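Local coordinates for retinol dehydratase (Spodoptera frugiperda, PDB 1FMJ), which dehydrates retinol, binding it with adenosine-3',5'-diphosphate in a sulfotransferase-like fold whose helical lid makes it a dehydratase, at residues Phe13-Pro18 with Val45-Leu50; Ser194-Arg199 with Asp306-Ile311; Glu215-Gly220 with Thr225-His230. One frame throughout, in Å; residues are numbered along the deposited sequence.

Overall arrangement
From the N terminus, contact 1 comes first: residues 13-18 meet residues 45-50 after a loop that contains helix 18-24 and strand 35-38, joining the two outer strands of a small antiparallel sheet. It is complete before the other two begin. Contact 2 then closes a long loop of 106 residues, bringing helix 187-200 against the 306-311 segment at the retinol pocket. Contact 3 is nested inside that loop: helix 210-218, which follows helix 187-200 in the chain, turns back onto the start of helix 227-235. None of the three touches another; the centres of contacts 1 and 3 are about 15 Å apart, and those of contacts 1 and 2 about 25 Å.

Contact 1. Residues Phe13-Pro18 with Val45-Leu50; sequences FRELNP and VYRPYL
Glu15 OE2 is gripped by both terminal nitrogens of Arg47. The NH1 bond to OE2 is the sounder, 2.8 Å long with an N-H...O angle of 148°, and it uses the syn lone pair of that oxygen; the NH2 bond to the same OE2, 3.1 Å, is weak. A single carboxylate oxygen therefore sits at the guanidinium edge, close to its plane, while the carboxylate itself is turned 52° away from that plane. Arg47 makes this reach with a chain extended from CG to NE, whereas Glu15 bends at chi2 (-70°) and so brings its carboxylate to meet it.

Beside the salt bridge, Leu50 lays its CD1 methyl over the centre of one face of the Phe13 ring, 3.3 Å from the centroid and almost on the ring normal, a CH-pi contact. The other methyl, CD2, rests nearer the rim, 3.6 Å from Phe13 CD2. Glu15 OE2 also lies in the plane of the Phe13 ring, at its edge, 4.0 Å from CE1, which links the polar and apolar halves of the contact.

At the protein surface, Phe13 of strand 13-14 and Glu15 just after it meet Arg47 and Leu50, which follow strand 43-46. Backbone bonds pair both outer strands with strand 35-38, Arg14 with Lys37 and Val45 with Val36; the salt bridge and CH-pi contact link their flanks by side chains alone across this three-stranded antiparallel sheet.

Contact 2. Residues Ser194-Arg199 with Asp306-Ile311; sequences SFHHAR and DGEHFI. With RTL (retinol), chain H.
His196 ND1 donates to Glu308 OE2 over 2.7 Å with an N-H...O angle of 160°. The acceptor lies near the imidazole plane, at the ring edge, and is met on its syn side, with ring and carboxylate turned 62° against each other. Glu308 gets there by folding at chi2 (-73°), which turns its carboxylate back toward the helix. The same OE2 comes alongside the start of the Arg199 side chain, 3.3 Å from CB. The guanidinium of Arg199 runs elsewhere: its chain bends at chi2, and NH2 bonds to Ser208 O, leaving Arg199 NE 5.3 Å from Glu308 OE2, so the opposite charges do not pair. His196 NE2 is held by Tyr322 OH, so both ring nitrogens are engaged and rotation of the imidazole is restrained. Were Glu308 replaced by an alanine, His196 ND1 would probably lose its acceptor and the imidazole would be freer to turn.

On the pocket side, His197 and Phe310 each place CG anti to the backbone N, and both rings reach retinol. His197 NE2 lies 3.0 Å from C14 of the ligand, and Phe310 CE1 is 3.6 Å from methyl C20; the rings themselves are 4.2 Å apart at His197 CD2 and Phe310 CE1. With Lys162 and His164 hydrogen-bonded to retinol, helix 187-200 and the 306-311 segment form part of the retinol-binding pocket of this sulfotransferase-family domain.

Contact 3. Residues Glu215-Gly220 with Thr225-His230; sequences EMFHRG and TPYFEH
With CG anti to the backbone N in both Phe217 (chi1 178°) and Tyr227 (chi1 171°), the two rings are brought next to each other, centroids 6.0 Å apart, and Phe217 CZ comes 4.0 Å from Tyr227 CD1. Their planes are 45° apart, an oblique pairing. Thr225 adds its methyl: CG2 stands 4.0 Å from Phe217 CD1, while its hydroxyl is hydrogen-bonded to Tyr222 O.

Backbone polar groups are joined by one water, which donates to Phe217 O over 2.8 Å and accepts from Tyr227 N at 2.9 Å. It thus bridges the last turn of helix 210-218 to the first residue of helix 227-235. The backbones come close where the connection begins and ends: Gly220 CA is 4.2 Å from Pro226 CA, and a beta carbon on Gly220 would sit tightly against Pro226 CG. The positive phi of Gly220 favours glycine too, and a cis peptide precedes Pro226.

Around this junction of two consecutive helices, Phe217 packs on Val190 and Ala191 of helix 187-200 and on Trp334 of helix 325-338. Tyr227 rests on Pro187, and Thr225 is backbone-bonded to Met44 of strand 43-46.

Contact 1. Residues Phe13-Pro18 with Val45-Leu50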
loop_
_atom_site.group_PDB
_atom_site.type_symbol
_atom_site.label_atom_id
_atom_site.label_comp_id
_atom_site.label_asym_id
_atom_site.label_seq_id
_atom_site.Cartn_x
_atom_site.Cartn_y
_atom_site.Cartn_z
ATOM N N PHE A 13 -9.182 -19.206 -6.991
ATOM C CA PHE A 13 -8.221 -19.066 -5.915
ATOM C C PHE A 13 -7.937 -20.443 -5.342
ATOM O O PHE A 13 -8.713 -21.382 -5.533
ATOM C CB PHE A 13 -8.777 -18.145 -4.819
ATOM C CG PHE A 13 -9.918 -18.743 -4.044
ATOM C CD1 PHE A 13 -9.677 -19.537 -2.923
ATOM C CD2 PHE A 13 -11.236 -18.521 -4.440
ATOM C CE1 PHE A 13 -10.735 -20.099 -2.201
ATOM C CE2 PHE A 13 -12.297 -19.079 -3.726
ATOM C CZ PHE A 13 -12.047 -19.869 -2.606
ATOM N N ARG A 14 -6.818 -20.570 -4.652
ATOM C CA ARG A 14 -6.474 -21.848 -4.054
ATOM C C ARG A 14 -5.884 -21.598 -2.691
ATOM O O ARG A 14 -5.294 -20.542 -2.436
ATOM C CB ARG A 14 -5.454 -22.607 -4.905
ATOM C CG ARG A 14 -4.038 -22.047 -4.837
ATOM C CD ARG A 14 -3.081 -22.925 -5.622
ATOM N NE ARG A 14 -1.710 -22.418 -5.630
ATOM C CZ ARG A 14 -0.927 -22.335 -4.557
ATOM N NH1 ARG A 14 -1.377 -22.726 -3.373
ATOM N NH2 ARG A 14 0.312 -21.865 -4.670
ATOM N N GLU A 15 -6.057 -22.577 -1.815
ATOM C CA GLU A 15 -5.523 -22.496 -0.472
ATOM C C GLU A 15 -4.025 -22.667 -0.639
ATOM O O GLU A 15 -3.560 -23.085 -1.702
ATOM C CB GLU A 15 -6.078 -23.636 0.379
ATOM C CG GLU A 15 -7.599 -23.665 0.497
ATOM C CD GLU A 15 -8.141 -22.523 1.329
ATOM O OE1 GLU A 15 -7.525 -22.216 2.373
ATOM O OE2 GLU A 15 -9.187 -21.943 0.951
ATOM N N LEU A 16 -3.271 -22.327 0.397
ATOM C CA LEU A 16 -1.825 -22.477 0.360
ATOM C C LEU A 16 -1.534 -23.965 0.565
ATOM O O LEU A 16 -2.228 -24.631 1.332
ATOM C CB LEU A 16 -1.195 -21.648 1.482
ATOM C CG LEU A 16 -1.247 -20.130 1.269
ATOM C CD1 LEU A 16 -1.116 -19.370 2.587
ATOM C CD2 LEU A 16 -0.134 -19.749 0.308
ATOM N N ASN A 17 -0.535 -24.501 -0.131
ATOM C CA ASN A 17 -0.210 -25.914 0.048
ATOM C C ASN A 17 0.475 -26.068 1.402
ATOM O O ASN A 17 0.731 -25.079 2.084
ATOM C CB ASN A 17 0.685 -26.429 -1.092
ATOM C CG ASN A 17 1.979 -25.653 -1.230
ATOM O OD1 ASN A 17 2.769 -25.554 -0.290
ATOM N ND2 ASN A 17 2.213 -25.113 -2.420
ATOM N N PRO A 18 0.763 -27.308 1.825
ATOM C CA PRO A 18 1.415 -27.482 3.127
ATOM C C PRO A 18 2.682 -26.651 3.329
ATOM O O PRO A 18 2.822 -25.962 4.340
ATOM C CB PRO A 18 1.688 -28.980 3.170
ATOM C CG PRO A 18 0.514 -29.540 2.413
ATOM C CD PRO A 18 0.424 -28.613 1.227
ATOM N N VAL A 45 -3.841 -12.773 -1.241
ATOM C CA VAL A 45 -4.890 -11.880 -0.771
ATOM C C VAL A 45 -5.545 -12.432 0.478
ATOM O O VAL A 45 -5.738 -13.645 0.615
ATOM C CB VAL A 45 -5.987 -11.614 -1.861
ATOM C CG1 VAL A 45 -5.349 -11.018 -3.112
ATOM C CG2 VAL A 45 -6.727 -12.889 -2.204
ATOM N N TYR A 46 -5.857 -11.539 1.412
ATOM C CA TYR A 46 -6.517 -11.945 2.641
ATOM C C TYR A 46 -7.854 -12.549 2.218
ATOM O O TYR A 46 -8.561 -11.974 1.392
ATOM C CB TYR A 46 -6.725 -10.733 3.555
ATOM C CG TYR A 46 -5.494 -10.371 4.365
ATOM C CD1 TYR A 46 -4.835 -9.159 4.172
ATOM C CD2 TYR A 46 -5.000 -11.241 5.330
ATOM C CE1 TYR A 46 -3.710 -8.824 4.926
ATOM C CE2 TYR A 46 -3.883 -10.918 6.090
ATOM C CZ TYR A 46 -3.244 -9.709 5.884
ATOM O OH TYR A 46 -2.152 -9.391 6.649
ATOM N N ARG A 47 -8.190 -13.707 2.784
ATOM C CA ARG A 47 -9.418 -14.413 2.435
ATOM C C ARG A 47 -10.663 -13.534 2.262
ATOM O O ARG A 47 -11.390 -13.680 1.287
ATOM C CB ARG A 47 -9.694 -15.523 3.454
ATOM C CG ARG A 47 -10.664 -16.572 2.947
ATOM C CD ARG A 47 -10.928 -17.655 3.989
ATOM N NE ARG A 47 -11.629 -18.791 3.399
ATOM C CZ ARG A 47 -11.080 -19.641 2.535
ATOM N NH1 ARG A 47 -9.818 -19.488 2.162
ATOM N NH2 ARG A 47 -11.796 -20.643 2.040
ATOM N N PRO A 48 -10.930 -12.619 3.210
ATOM C CA PRO A 48 -12.101 -11.742 3.102
ATOM C C PRO A 48 -12.178 -10.972 1.782
ATOM O O PRO A 48 -13.200 -10.356 1.467
ATOM C CB PRO A 48 -11.935 -10.807 4.296
ATOM C CG PRO A 48 -11.322 -11.687 5.306
ATOM C CD PRO A 48 -10.259 -12.416 4.505
ATOM N N TYR A 49 -11.099 -10.996 1.010
ATOM C CA TYR A 49 -11.092 -10.282 -0.257
ATOM C C TYR A 49 -12.070 -10.891 -1.252
ATOM O O TYR A 49 -12.754 -10.174 -1.988
ATOM C CB TYR A 49 -9.695 -10.284 -0.879
ATOM C CG TYR A 49 -9.638 -9.465 -2.139
ATOM C CD1 TYR A 49 -9.646 -8.072 -2.085
ATOM C CD2 TYR A 49 -9.664 -10.072 -3.394
ATOM C CE1 TYR A 49 -9.688 -7.302 -3.243
ATOM C CE2 TYR A 49 -9.705 -9.304 -4.573
ATOM C CZ TYR A 49 -9.721 -7.923 -4.485
ATOM O OH TYR A 49 -9.807 -7.155 -5.631
ATOM N N LEU A 50 -12.141 -12.218 -1.257
ATOM C CA LEU A 50 -12.993 -12.953 -2.182
ATOM C C LEU A 50 -14.468 -12.558 -2.219
ATOM O O LEU A 50 -15.140 -12.787 -3.220
ATOM C CB LEU A 50 -12.869 -14.456 -1.912
ATOM C CG LEU A 50 -11.481 -15.088 -2.085
ATOM C CD1 LEU A 50 -11.498 -16.522 -1.574
ATOM C CD2 LEU A 50 -11.067 -15.054 -3.545
#

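Contact 2. Residues Ser194-Arg199 with Asp306-Ile311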
loop_
_atom_site.group_PDB
_atom_site.type_symbol
_atom_site.label_atom_id
_atom_site.label_comp_id
_atom_site.label_asym_id
_atom_site.label_seq_id
_atom_site.Cartn_x
_atom_site.Cartn_y
_atom_site.Cartn_z
ATOM N N SER A 194 7.976 -3.086 5.121
ATOM C CA SER A 194 6.810 -3.937 5.296
ATOM C C SER A 194 6.955 -4.725 6.596
ATOM O O SER A 194 5.976 -4.990 7.284
ATOM C CB SER A 194 6.660 -4.886 4.104
ATOM O OG SER A 194 6.318 -4.168 2.929
ATOM N N PHE A 195 8.189 -5.094 6.928
ATOM C CA PHE A 195 8.452 -5.828 8.157
ATOM C C PHE A 195 7.976 -4.979 9.338
ATOM O O PHE A 195 7.183 -5.441 10.154
ATOM C CB PHE A 195 9.954 -6.121 8.282
ATOM C CG PHE A 195 10.385 -6.579 9.661
ATOM C CD1 PHE A 195 9.997 -7.818 10.162
ATOM C CD2 PHE A 195 11.206 -5.772 10.444
ATOM C CE1 PHE A 195 10.425 -8.249 11.425
ATOM C CE2 PHE A 195 11.640 -6.193 11.706
ATOM C CZ PHE A 195 11.248 -7.434 12.194
ATOM N N HIS A 196 8.455 -3.737 9.406
ATOM C CA HIS A 196 8.101 -2.815 10.480
ATOM C C HIS A 196 6.633 -2.484 10.539
ATOM O O HIS A 196 6.071 -2.303 11.622
ATOM C CB HIS A 196 8.892 -1.520 10.347
ATOM C CG HIS A 196 10.290 -1.623 10.855
ATOM N ND1 HIS A 196 10.587 -1.674 12.200
ATOM C CD2 HIS A 196 11.473 -1.701 10.203
ATOM C CE1 HIS A 196 11.895 -1.780 12.353
ATOM N NE2 HIS A 196 12.455 -1.799 11.156
ATOM N N HIS A 197 6.020 -2.371 9.366
ATOM C CA HIS A 197 4.604 -2.077 9.275
ATOM C C HIS A 197 3.791 -3.250 9.821
ATOM O O HIS A 197 2.731 -3.047 10.425
ATOM C CB HIS A 197 4.238 -1.799 7.820
ATOM C CG HIS A 197 2.774 -1.588 7.589
ATOM N ND1 HIS A 197 1.924 -2.611 7.226
ATOM C CD2 HIS A 197 2.012 -0.473 7.662
ATOM C CE1 HIS A 197 0.700 -2.134 7.087
ATOM N NE2 HIS A 197 0.727 -0.839 7.346
ATOM N N ALA A 198 4.286 -4.472 9.615
ATOM C CA ALA A 198 3.586 -5.653 10.113
ATOM C C ALA A 198 3.694 -5.646 11.637
ATOM O O ALA A 198 2.770 -6.050 12.341
ATOM C CB ALA A 198 4.191 -6.921 9.537
ATOM N N ARG A 199 4.829 -5.179 12.141
ATOM C CA ARG A 199 5.034 -5.083 13.584
ATOM C C ARG A 199 4.073 -4.038 14.158
ATOM O O ARG A 199 3.472 -4.240 15.210
ATOM C CB ARG A 199 6.479 -4.675 13.891
ATOM C CG ARG A 199 7.504 -5.809 13.831
ATOM C CD ARG A 199 7.992 -6.160 15.230
ATOM N NE ARG A 199 9.103 -7.110 15.216
ATOM C CZ ARG A 199 8.975 -8.429 15.086
ATOM N NH1 ARG A 199 7.776 -8.981 14.965
ATOM N NH2 ARG A 199 10.058 -9.191 15.057
ATOM N N ASP A 306 3.988 -0.301 20.391
ATOM C CA ASP A 306 4.949 0.679 20.894
ATOM C C ASP A 306 6.230 0.540 20.079
ATOM O O ASP A 306 6.607 -0.565 19.702
ATOM C CB ASP A 306 5.317 0.422 22.362
ATOM C CG ASP A 306 4.121 0.445 23.298
ATOM O OD1 ASP A 306 3.174 1.226 23.062
ATOM O OD2 ASP A 306 4.145 -0.315 24.293
ATOM N N GLY A 307 6.898 1.654 19.814
ATOM C CA GLY A 307 8.145 1.590 19.069
ATOM C C GLY A 307 8.014 1.414 17.568
ATOM O O GLY A 307 8.985 1.057 16.896
ATOM N N GLU A 308 6.822 1.651 17.037
ATOM C CA GLU A 308 6.590 1.533 15.601
ATOM C C GLU A 308 5.725 2.696 15.159
ATOM O O GLU A 308 4.834 3.126 15.889
ATOM C CB GLU A 308 5.901 0.209 15.264
ATOM C CG GLU A 308 6.839 -0.978 15.284
ATOM C CD GLU A 308 7.780 -1.001 14.085
ATOM O OE1 GLU A 308 7.830 -0.011 13.317
ATOM O OE2 GLU A 308 8.470 -2.016 13.909
ATOM N N HIS A 309 5.997 3.201 13.964
ATOM C CA HIS A 309 5.273 4.334 13.424
ATOM C C HIS A 309 4.967 4.123 11.945
ATOM O O HIS A 309 5.716 3.448 11.243
ATOM C CB HIS A 309 6.118 5.596 13.612
ATOM C CG HIS A 309 6.421 5.900 15.048
ATOM N ND1 HIS A 309 5.517 6.526 15.883
ATOM C CD2 HIS A 309 7.496 5.603 15.816
ATOM C CE1 HIS A 309 6.024 6.602 17.101
ATOM N NE2 HIS A 309 7.224 6.049 17.087
ATOM N N PHE A 310 3.867 4.713 11.488
ATOM C CA PHE A 310 3.449 4.619 10.092
ATOM C C PHE A 310 4.465 5.337 9.198
ATOM O O PHE A 310 4.818 4.845 8.136
ATOM C CB PHE A 310 2.064 5.242 9.920
ATOM C CG PHE A 310 1.464 4.996 8.574
ATOM C CD1 PHE A 310 1.157 3.700 8.167
ATOM C CD2 PHE A 310 1.237 6.051 7.695
ATOM C CE1 PHE A 310 0.638 3.461 6.898
ATOM C CE2 PHE A 310 0.718 5.820 6.426
ATOM C CZ PHE A 310 0.420 4.519 6.029
ATOM N N ILE A 311 4.913 6.513 9.627
ATOM C CA ILE A 311 5.932 7.273 8.904
ATOM C C ILE A 311 7.160 7.014 9.777
ATOM O O ILE A 311 7.297 7.582 10.862
ATOM C CB ILE A 311 5.567 8.764 8.840
ATOM C CG1 ILE A 311 4.280 8.925 8.018
ATOM C CG2 ILE A 311 6.696 9.565 8.182
ATOM C CD1 ILE A 311 3.795 10.347 7.898
HETATM C C1 RTL H . -6.032 -4.590 12.827
HETATM C C2 RTL H . -6.641 -5.960 13.269
HETATM C C3 RTL H . -8.125 -6.084 12.947
HETATM C C4 RTL H . -9.159 -5.142 12.336
HETATM C C5 RTL H . -8.392 -3.864 11.986
HETATM C C6 RTL H . -7.032 -3.567 12.169
HETATM C C7 RTL H . -6.426 -2.272 11.761
HETATM C C8 RTL H . -6.017 -1.983 10.490
HETATM C C9 RTL H . -5.415 -0.708 10.077
HETATM C C10 RTL H . -5.054 -0.572 8.749
HETATM C C11 RTL H . -4.435 0.568 8.039
HETATM C C12 RTL H . -3.374 0.165 7.262
HETATM C C13 RTL H . -2.407 0.829 6.364
HETATM C C14 RTL H . -1.357 0.388 5.609
HETATM C C15 RTL H . -1.589 0.050 4.195
HETATM O O1 RTL H . -1.437 1.131 3.375
HETATM C C16 RTL H . -4.926 -5.089 11.875
HETATM C C17 RTL H . -5.366 -4.089 14.119
HETATM C C18 RTL H . -9.365 -2.839 11.384
HETATM C C19 RTL H . -5.207 0.413 11.113
HETATM C C20 RTL H . -2.762 2.326 6.370
#

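Contact 3. Residues Glu215-Gly220 with Thr225-His230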
loop_
_atom_site.group_PDB
_atom_site.type_symbol
_atom_site.label_atom_id
_atom_site.label_comp_id
_atom_site.label_asym_id
_atom_site.label_seq_id
_atom_site.Cartn_x
_atom_site.Cartn_y
_atom_site.Cartn_z
ATOM N N GLU A 215 12.110 -14.212 3.813
ATOM C CA GLU A 215 11.892 -15.487 3.136
ATOM C C GLU A 215 10.489 -15.493 2.538
ATOM O O GLU A 215 10.283 -15.857 1.383
ATOM C CB GLU A 215 12.003 -16.653 4.119
ATOM C CG GLU A 215 13.394 -16.903 4.687
ATOM C CD GLU A 215 14.418 -17.232 3.613
ATOM O OE1 GLU A 215 14.022 -17.818 2.577
ATOM O OE2 GLU A 215 15.616 -16.915 3.816
ATOM N N MET A 216 9.529 -15.087 3.359
ATOM C CA MET A 216 8.127 -15.042 2.979
ATOM C C MET A 216 7.896 -14.036 1.865
ATOM O O MET A 216 7.307 -14.362 0.829
ATOM C CB MET A 216 7.291 -14.686 4.215
ATOM C CG MET A 216 5.811 -14.411 3.972
ATOM S SD MET A 216 4.879 -14.327 5.547
ATOM C CE MET A 216 5.945 -13.237 6.547
ATOM N N PHE A 217 8.387 -12.818 2.072
ATOM C CA PHE A 217 8.220 -11.751 1.096
ATOM C C PHE A 217 8.802 -12.007 -0.293
ATOM O O PHE A 217 8.143 -11.717 -1.288
ATOM C CB PHE A 217 8.805 -10.451 1.632
ATOM C CG PHE A 217 8.716 -9.312 0.665
ATOM C CD1 PHE A 217 7.535 -8.588 0.528
ATOM C CD2 PHE A 217 9.810 -8.954 -0.105
ATOM C CE1 PHE A 217 7.452 -7.521 -0.362
ATOM C CE2 PHE A 217 9.734 -7.882 -1.001
ATOM C CZ PHE A 217 8.552 -7.170 -1.126
ATOM N N HIS A 218 10.028 -12.526 -0.383
ATOM C CA HIS A 218 10.601 -12.754 -1.714
ATOM C C HIS A 218 10.105 -14.032 -2.375
ATOM O O HIS A 218 10.320 -14.235 -3.564
ATOM C CB HIS A 218 12.142 -12.727 -1.696
ATOM C CG HIS A 218 12.794 -13.998 -1.241
ATOM N ND1 HIS A 218 12.678 -14.483 0.045
ATOM C CD2 HIS A 218 13.660 -14.826 -1.875
ATOM C CE1 HIS A 218 13.447 -15.548 0.187
ATOM N NE2 HIS A 218 14.054 -15.778 -0.963
ATOM N N ARG A 219 9.427 -14.881 -1.611
ATOM C CA ARG A 219 8.891 -16.119 -2.158
ATOM C C ARG A 219 7.440 -15.918 -2.580
ATOM O O ARG A 219 6.752 -16.870 -2.955
ATOM C CB ARG A 219 8.976 -17.256 -1.137
ATOM C CG ARG A 219 10.340 -17.926 -1.059
ATOM C CD ARG A 219 10.212 -19.299 -0.421
ATOM N NE ARG A 219 9.190 -20.105 -1.095
ATOM C CZ ARG A 219 8.804 -21.320 -0.707
ATOM N NH1 ARG A 219 9.358 -21.888 0.356
ATOM N NH2 ARG A 219 7.844 -21.959 -1.371
ATOM N N GLY A 220 6.989 -14.669 -2.532
ATOM C CA GLY A 220 5.621 -14.357 -2.904
ATOM C C GLY A 220 4.610 -14.900 -1.911
ATOM O O GLY A 220 3.492 -15.275 -2.289
ATOM N N THR A 225 1.844 -10.040 -2.819
ATOM C CA THR A 225 2.988 -10.408 -3.649
ATOM C C THR A 225 2.346 -11.485 -4.553
ATOM O O THR A 225 1.187 -11.852 -4.336
ATOM C CB THR A 225 4.129 -11.052 -2.812
ATOM O OG1 THR A 225 3.625 -12.195 -2.103
ATOM C CG2 THR A 225 4.701 -10.038 -1.816
ATOM N N PRO A 226 3.078 -12.027 -5.548
ATOM C CA PRO A 226 4.464 -11.808 -5.980
ATOM C C PRO A 226 4.766 -10.337 -6.219
ATOM O O PRO A 226 4.072 -9.676 -6.977
ATOM C CB PRO A 226 4.556 -12.623 -7.270
ATOM C CG PRO A 226 3.556 -13.724 -7.056
ATOM C CD PRO A 226 2.401 -12.965 -6.465
ATOM N N TYR A 227 5.812 -9.836 -5.577
ATOM C CA TYR A 227 6.190 -8.443 -5.725
ATOM C C TYR A 227 6.426 -7.999 -7.175
ATOM O O TYR A 227 5.854 -7.008 -7.634
ATOM C CB TYR A 227 7.447 -8.145 -4.911
ATOM C CG TYR A 227 7.992 -6.768 -5.200
ATOM C CD1 TYR A 227 7.423 -5.639 -4.619
ATOM C CD2 TYR A 227 9.032 -6.589 -6.113
ATOM C CE1 TYR A 227 7.872 -4.362 -4.943
ATOM C CE2 TYR A 227 9.491 -5.310 -6.446
ATOM C CZ TYR A 227 8.906 -4.207 -5.862
ATOM O OH TYR A 227 9.329 -2.941 -6.213
ATOM N N PHE A 228 7.268 -8.716 -7.903
ATOM C CA PHE A 228 7.539 -8.309 -9.272
ATOM C C PHE A 228 6.372 -8.391 -10.248
ATOM O O PHE A 228 6.307 -7.607 -11.195
ATOM C CB PHE A 228 8.744 -9.064 -9.815
ATOM C CG PHE A 228 10.042 -8.525 -9.320
ATOM C CD1 PHE A 228 10.754 -9.184 -8.323
ATOM C CD2 PHE A 228 10.547 -7.331 -9.835
ATOM C CE1 PHE A 228 11.950 -8.659 -7.853
ATOM C CE2 PHE A 228 11.739 -6.806 -9.365
ATOM C CZ PHE A 228 12.442 -7.470 -8.375
ATOM N N GLU A 229 5.450 -9.321 -10.033
ATOM C CA GLU A 229 4.291 -9.407 -10.921
ATOM C C GLU A 229 3.440 -8.157 -10.714
ATOM O O GLU A 229 2.838 -7.631 -11.653
ATOM C CB GLU A 229 3.465 -10.659 -10.627
ATOM C CG GLU A 229 4.189 -11.967 -10.943
ATOM C CD GLU A 229 4.888 -11.926 -12.291
ATOM O OE1 GLU A 229 4.250 -11.479 -13.271
ATOM O OE2 GLU A 229 6.068 -12.338 -12.373
ATOM N N HIS A 230 3.407 -7.674 -9.477
ATOM C CA HIS A 230 2.633 -6.476 -9.134
ATOM C C HIS A 230 3.228 -5.276 -9.869
ATOM O O HIS A 230 2.521 -4.529 -10.552
ATOM C CB HIS A 230 2.675 -6.263 -7.609
ATOM C CG HIS A 230 1.672 -5.274 -7.094
ATOM N ND1 HIS A 230 1.648 -3.958 -7.497
ATOM C CD2 HIS A 230 0.697 -5.401 -6.161
ATOM C CE1 HIS A 230 0.707 -3.312 -6.831
ATOM N NE2 HIS A 230 0.116 -4.166 -6.013
HETATM O O HOH W 1 7.349 -11.640 -3.972
#